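Local coordinates for ATPase associated with various cellular activities, AAA_5 (Staphylothermus marinus, PDB 6N0S), which probably hydrolyses ATP through its AAA+ motor as the McrB subunit of a restriction system, whose N-terminal EVE-like domain, described here, probably binds nucleic acid, at residues I6-S10 with R164-P168; L49-G53 with V78-E82. All blocks are in the same frame, centred on the assembly; numbering follows the deposited sequence.

In the fold
Both contacts lie in the EVE-like N-terminal domain of McrB, a PUA-like fold built round a mixed five-stranded sheet, and their centres are 15 Å apart. Interaction 1 sets the segment leading into strand 12-17 against the C-terminal edge strand 166-169, so it brings together the two ends of the domain. Interaction 2, whose segments both fall between those of interaction 1 in the sequence, joins the end of helix 39-52 to the end of strand 72-80. Helix 39-52 ties the two together: its E41 forms a salt bridge with R164 and accepts backbone hydrogen bonds from Y165 and L166, while F52 packs on S10 and F9. Both contacts reach the same sheet.

Interaction 1. Residues I6-S10 with R164-P168; sequences ILGFS and RYLVP
L7 is the side chain that spans this contact: its CD2 methyl is wedged between strand and arginine, while CD1 meets the arginine alone. CD2 sits 3.9 Å from CD of P168 and 4.0 Å from CG1 of V167, and it also comes up to the backbone carbonyl of L166, with 3.6 Å between L7 CD2 and L166 O. Turning CG of L7 away from its own backbone N (chi1 -177°) sends the isobutyl group across to the strand, where it crosses the proline ring at about a right angle. Further along, CG of P168 lies 3.8 Å from CA of G8, close enough that a CB on G8 would clash with the ring, while CB of P168 meets CB of S10 at 4.1 Å.

In the PUA-like fold of this EVE domain, these contacts press the lead-in to strand 12-17 onto strand 166-169, an edge of the mixed sheet and the neighbour of 12-17 within it. No hydrogen bond links the two segments directly; S10 OG is instead bonded to the carbonyl of I169, just beyond P168.

The other contact sets the leucine methyls against a flat cation. CD1 of L7 stands 3.5 Å above one face of the R164 guanidinium, offset toward its rim, with NH2 of R164 at 3.7 Å; CD2 touches CD and NE of the same arginine. A bend at chi2 (-75°) folds the arginine chain back so that the guanidinium turns a face to the leucine. Its NH1 forms a salt bridge with E41 of helix 39-52 and makes a weak, long ion pair with a sulfate. With an alanine here, the E41 carboxylate would probably lose its cationic mate and the L7 methyls the flat surface they pack on.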
loop_
_atom_site.group_PDB
_atom_site.type_symbol
_atom_site.label_atom_id
_atom_site.label_comp_id
_atom_site.label_asym_id
_atom_site.label_seq_id
_atom_site.Cartn_x
_atom_site.Cartn_y
_atom_site.Cartn_z
ATOM N N ILE A 6 -6.577 -9.583 13.359
ATOM C CA ILE A 6 -6.456 -9.090 11.997
ATOM C C ILE A 6 -7.443 -7.953 11.831
ATOM O O ILE A 6 -8.554 -8.002 12.372
ATOM C CB ILE A 6 -6.716 -10.215 10.988
ATOM C CG1 ILE A 6 -8.084 -10.869 11.249
ATOM C CG2 ILE A 6 -5.622 -11.312 11.134
ATOM C CD1 ILE A 6 -8.494 -11.845 10.162
ATOM N N LEU A 7 -7.031 -6.926 11.104
ATOM C CA LEU A 7 -7.926 -5.817 10.835
ATOM C C LEU A 7 -9.113 -6.284 10.007
ATOM O O LEU A 7 -10.249 -5.853 10.230
ATOM C CB LEU A 7 -7.181 -4.690 10.128
ATOM C CG LEU A 7 -8.025 -3.456 9.859
ATOM C CD1 LEU A 7 -8.592 -2.944 11.181
ATOM C CD2 LEU A 7 -7.221 -2.379 9.172
ATOM N N GLY A 8 -8.873 -7.183 9.065
ATOM C CA GLY A 8 -9.963 -7.739 8.290
ATOM C C GLY A 8 -9.463 -8.915 7.486
ATOM O O GLY A 8 -8.301 -9.329 7.590
ATOM N N PHE A 9 -10.374 -9.422 6.668
ATOM C CA PHE A 9 -10.190 -10.636 5.872
ATOM C C PHE A 9 -10.892 -10.359 4.545
ATOM O O PHE A 9 -12.101 -10.133 4.532
ATOM C CB PHE A 9 -10.785 -11.871 6.584
ATOM C CG PHE A 9 -10.640 -13.137 5.801
ATOM C CD1 PHE A 9 -9.390 -13.695 5.615
ATOM C CD2 PHE A 9 -11.738 -13.741 5.209
ATOM C CE1 PHE A 9 -9.232 -14.845 4.872
ATOM C CE2 PHE A 9 -11.590 -14.911 4.453
ATOM C CZ PHE A 9 -10.336 -15.459 4.289
ATOM N N SER A 10 -10.144 -10.255 3.443
ATOM C CA SER A 10 -10.781 -9.809 2.211
ATOM C C SER A 10 -9.868 -10.052 1.026
ATOM O O SER A 10 -8.636 -10.068 1.149
ATOM C CB SER A 10 -11.148 -8.318 2.256
ATOM O OG SER A 10 -11.789 -7.888 1.057
ATOM N N ARG A 164 -4.087 4.348 9.326
ATOM C CA ARG A 164 -3.893 3.036 8.730
ATOM C C ARG A 164 -3.026 3.133 7.494
ATOM O O ARG A 164 -2.993 4.156 6.828
ATOM C CB ARG A 164 -5.238 2.428 8.335
ATOM C CG ARG A 164 -6.227 2.287 9.494
ATOM C CD ARG A 164 -5.871 1.172 10.378
ATOM N NE ARG A 164 -6.888 0.977 11.409
ATOM C CZ ARG A 164 -6.783 0.047 12.357
ATOM N NH1 ARG A 164 -5.707 -0.754 12.389
ATOM N NH2 ARG A 164 -7.726 -0.069 13.287
ATOM N N TYR A 165 -2.401 2.012 7.141
ATOM C CA TYR A 165 -1.685 1.879 5.884
ATOM C C TYR A 165 -2.409 0.956 4.911
ATOM O O TYR A 165 -2.562 1.293 3.740
ATOM C CB TYR A 165 -0.242 1.372 6.140
ATOM C CG TYR A 165 0.538 1.039 4.869
ATOM C CD1 TYR A 165 0.640 1.938 3.822
ATOM C CD2 TYR A 165 1.160 -0.194 4.727
ATOM C CE1 TYR A 165 1.330 1.618 2.681
ATOM C CE2 TYR A 165 1.839 -0.521 3.589
ATOM C CZ TYR A 165 1.927 0.390 2.570
ATOM O OH TYR A 165 2.602 0.066 1.422
ATOM N N LEU A 166 -2.871 -0.201 5.361
ATOM C CA LEU A 166 -3.640 -1.125 4.531
ATOM C C LEU A 166 -4.972 -1.423 5.195
ATOM O O LEU A 166 -5.002 -1.806 6.368
ATOM C CB LEU A 166 -2.880 -2.422 4.319
ATOM C CG LEU A 166 -1.545 -2.263 3.624
ATOM C CD1 LEU A 166 -0.661 -3.519 3.782
ATOM C CD2 LEU A 166 -1.822 -1.961 2.174
ATOM N N VAL A 167 -6.068 -1.231 4.459
ATOM C CA VAL A 167 -7.382 -1.531 5.024
ATOM C C VAL A 167 -8.169 -2.442 4.086
ATOM O O VAL A 167 -8.067 -2.315 2.853
ATOM C CB VAL A 167 -8.171 -0.241 5.320
ATOM C CG1 VAL A 167 -7.473 0.577 6.440
ATOM C CG2 VAL A 167 -8.310 0.593 4.055
ATOM N N PRO A 168 -8.967 -3.348 4.638
ATOM C CA PRO A 168 -9.811 -4.231 3.835
ATOM C C PRO A 168 -11.053 -3.494 3.379
ATOM O O PRO A 168 -11.575 -2.645 4.099
ATOM C CB PRO A 168 -10.169 -5.341 4.846
ATOM C CG PRO A 168 -10.288 -4.599 6.110
ATOM C CD PRO A 168 -9.249 -3.509 6.076
#

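Interaction 2. Residues L49-G53 with V78-E82; sequences LEKFG and VLSKE
K81 holds the last turn of helix 39-52 and the residue after it with two nitrogens, one from its backbone and one from its side chain. Its amide N donates to the carbonyl O of G53 at 3.1 Å. Its ammonium NZ reaches back to the carbonyl O of E50 at 3.2 Å, from the side of that oxygen and tilted 18° out of the carbonyl plane. The chain gets there by running extended and then bending at chi3 (-68°), which lays CE 3.6 Å from the carbonyl O of L49. That oxygen accepts the amide of G53, at 2.7 Å from N to O, and CE only packs against it.

L49 points toward the strand: its CD1 rests 3.5 Å from the carbonyl O of L79 and more loosely beside the L79 side chain, which itself leans on L55 and I57 of strand 54-61.

G53 leaves the helix with positive phi (80°), and the chain goes straight into strand 54-61, antiparallel to 72-80: a tight helix-to-strand connection at the sheet, its turning glycine bonded to K81 just past the end of the neighbouring strand.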
loop_
_atom_site.group_PDB
_atom_site.type_symbol
_atom_site.label_atom_id
_atom_site.label_comp_id
_atom_site.label_asym_id
_atom_site.label_seq_id
_atom_site.Cartn_x
_atom_site.Cartn_y
_atom_site.Cartn_z
ATOM N N LEU A 49 -4.101 -13.280 1.669
ATOM C CA LEU A 49 -3.380 -13.801 0.516
ATOM C C LEU A 49 -3.368 -15.317 0.534
ATOM O O LEU A 49 -3.536 -15.961 -0.511
ATOM C CB LEU A 49 -1.951 -13.272 0.499
ATOM C CG LEU A 49 -1.087 -13.832 -0.618
ATOM C CD1 LEU A 49 -1.655 -13.397 -1.938
ATOM C CD2 LEU A 49 0.326 -13.373 -0.481
ATOM N N GLU A 50 -3.156 -15.897 1.723
ATOM C CA GLU A 50 -3.105 -17.348 1.866
ATOM C C GLU A 50 -4.422 -17.981 1.446
ATOM O O GLU A 50 -4.439 -18.981 0.724
ATOM C CB GLU A 50 -2.764 -17.713 3.317
ATOM C CG GLU A 50 -2.467 -19.195 3.588
ATOM C CD GLU A 50 -2.948 -19.680 4.980
ATOM O OE1 GLU A 50 -3.655 -20.718 5.055
ATOM O OE2 GLU A 50 -2.620 -19.019 5.992
ATOM N N LYS A 51 -5.540 -17.401 1.867
ATOM C CA LYS A 51 -6.827 -17.974 1.517
ATOM C C LYS A 51 -7.265 -17.631 0.088
ATOM O O LYS A 51 -7.903 -18.461 -0.559
ATOM C CB LYS A 51 -7.894 -17.532 2.522
ATOM C CG LYS A 51 -7.652 -18.036 3.951
ATOM C CD LYS A 51 -7.324 -19.540 3.971
ATOM C CE LYS A 51 -7.904 -20.260 5.156
ATOM N NZ LYS A 51 -7.802 -21.741 4.952
ATOM N N PHE A 52 -6.938 -16.450 -0.445
ATOM C CA PHE A 52 -7.468 -16.079 -1.753
ATOM C C PHE A 52 -6.488 -16.266 -2.907
ATOM O O PHE A 52 -6.919 -16.235 -4.062
ATOM C CB PHE A 52 -7.942 -14.630 -1.733
ATOM C CG PHE A 52 -9.125 -14.396 -0.861
ATOM C CD1 PHE A 52 -10.384 -14.763 -1.273
ATOM C CD2 PHE A 52 -8.973 -13.791 0.369
ATOM C CE1 PHE A 52 -11.485 -14.537 -0.471
ATOM C CE2 PHE A 52 -10.041 -13.558 1.167
ATOM C CZ PHE A 52 -11.322 -13.940 0.753
ATOM N N GLY A 53 -5.196 -16.435 -2.638
ATOM C CA GLY A 53 -4.215 -16.654 -3.686
ATOM C C GLY A 53 -3.765 -15.390 -4.397
ATOM O O GLY A 53 -2.576 -15.210 -4.690
ATOM N N VAL A 78 -2.254 -5.922 -8.326
ATOM C CA VAL A 78 -2.520 -7.298 -7.932
ATOM C C VAL A 78 -1.387 -7.762 -7.025
ATOM O O VAL A 78 -0.209 -7.524 -7.312
ATOM C CB VAL A 78 -2.652 -8.224 -9.167
ATOM C CG1 VAL A 78 -2.828 -9.658 -8.755
ATOM C CG2 VAL A 78 -3.844 -7.814 -10.017
ATOM N N LEU A 79 -1.748 -8.395 -5.920
ATOM C CA LEU A 79 -0.799 -8.983 -4.982
ATOM C C LEU A 79 -0.984 -10.500 -5.025
ATOM O O LEU A 79 -1.969 -11.021 -4.493
ATOM C CB LEU A 79 -1.043 -8.418 -3.581
ATOM C CG LEU A 79 -0.390 -9.128 -2.400
ATOM C CD1 LEU A 79 0.999 -9.316 -2.628
ATOM C CD2 LEU A 79 -0.567 -8.322 -1.113
ATOM N N SER A 80 -0.032 -11.203 -5.633
ATOM C CA SER A 80 -0.177 -12.620 -5.955
ATOM C C SER A 80 0.849 -13.449 -5.204
ATOM O O SER A 80 1.965 -12.998 -4.949
ATOM C CB SER A 80 -0.002 -12.883 -7.448
ATOM O OG SER A 80 1.379 -12.914 -7.783
ATOM N N LYS A 81 0.457 -14.679 -4.856
ATOM C CA LYS A 81 1.361 -15.573 -4.150
ATOM C C LYS A 81 2.553 -15.942 -5.014
ATOM O O LYS A 81 3.673 -16.078 -4.504
ATOM C CB LYS A 81 0.597 -16.824 -3.692
ATOM C CG LYS A 81 1.173 -17.485 -2.427
ATOM C CD LYS A 81 0.347 -18.697 -1.973
ATOM C CE LYS A 81 -1.054 -18.326 -1.460
ATOM N NZ LYS A 81 -1.799 -19.547 -0.992
ATOM N N GLU A 82 2.327 -16.078 -6.323
ATOM C CA GLU A 82 3.401 -16.358 -7.267
ATOM C C GLU A 82 4.482 -15.275 -7.238
ATOM O O GLU A 82 5.679 -15.581 -7.308
ATOM C CB GLU A 82 2.795 -16.498 -8.665
ATOM C CG GLU A 82 3.787 -16.569 -9.800
ATOM C CD GLU A 82 3.370 -15.691 -10.974
ATOM O OE1 GLU A 82 2.256 -15.897 -11.514
ATOM O OE2 GLU A 82 4.142 -14.781 -11.344
#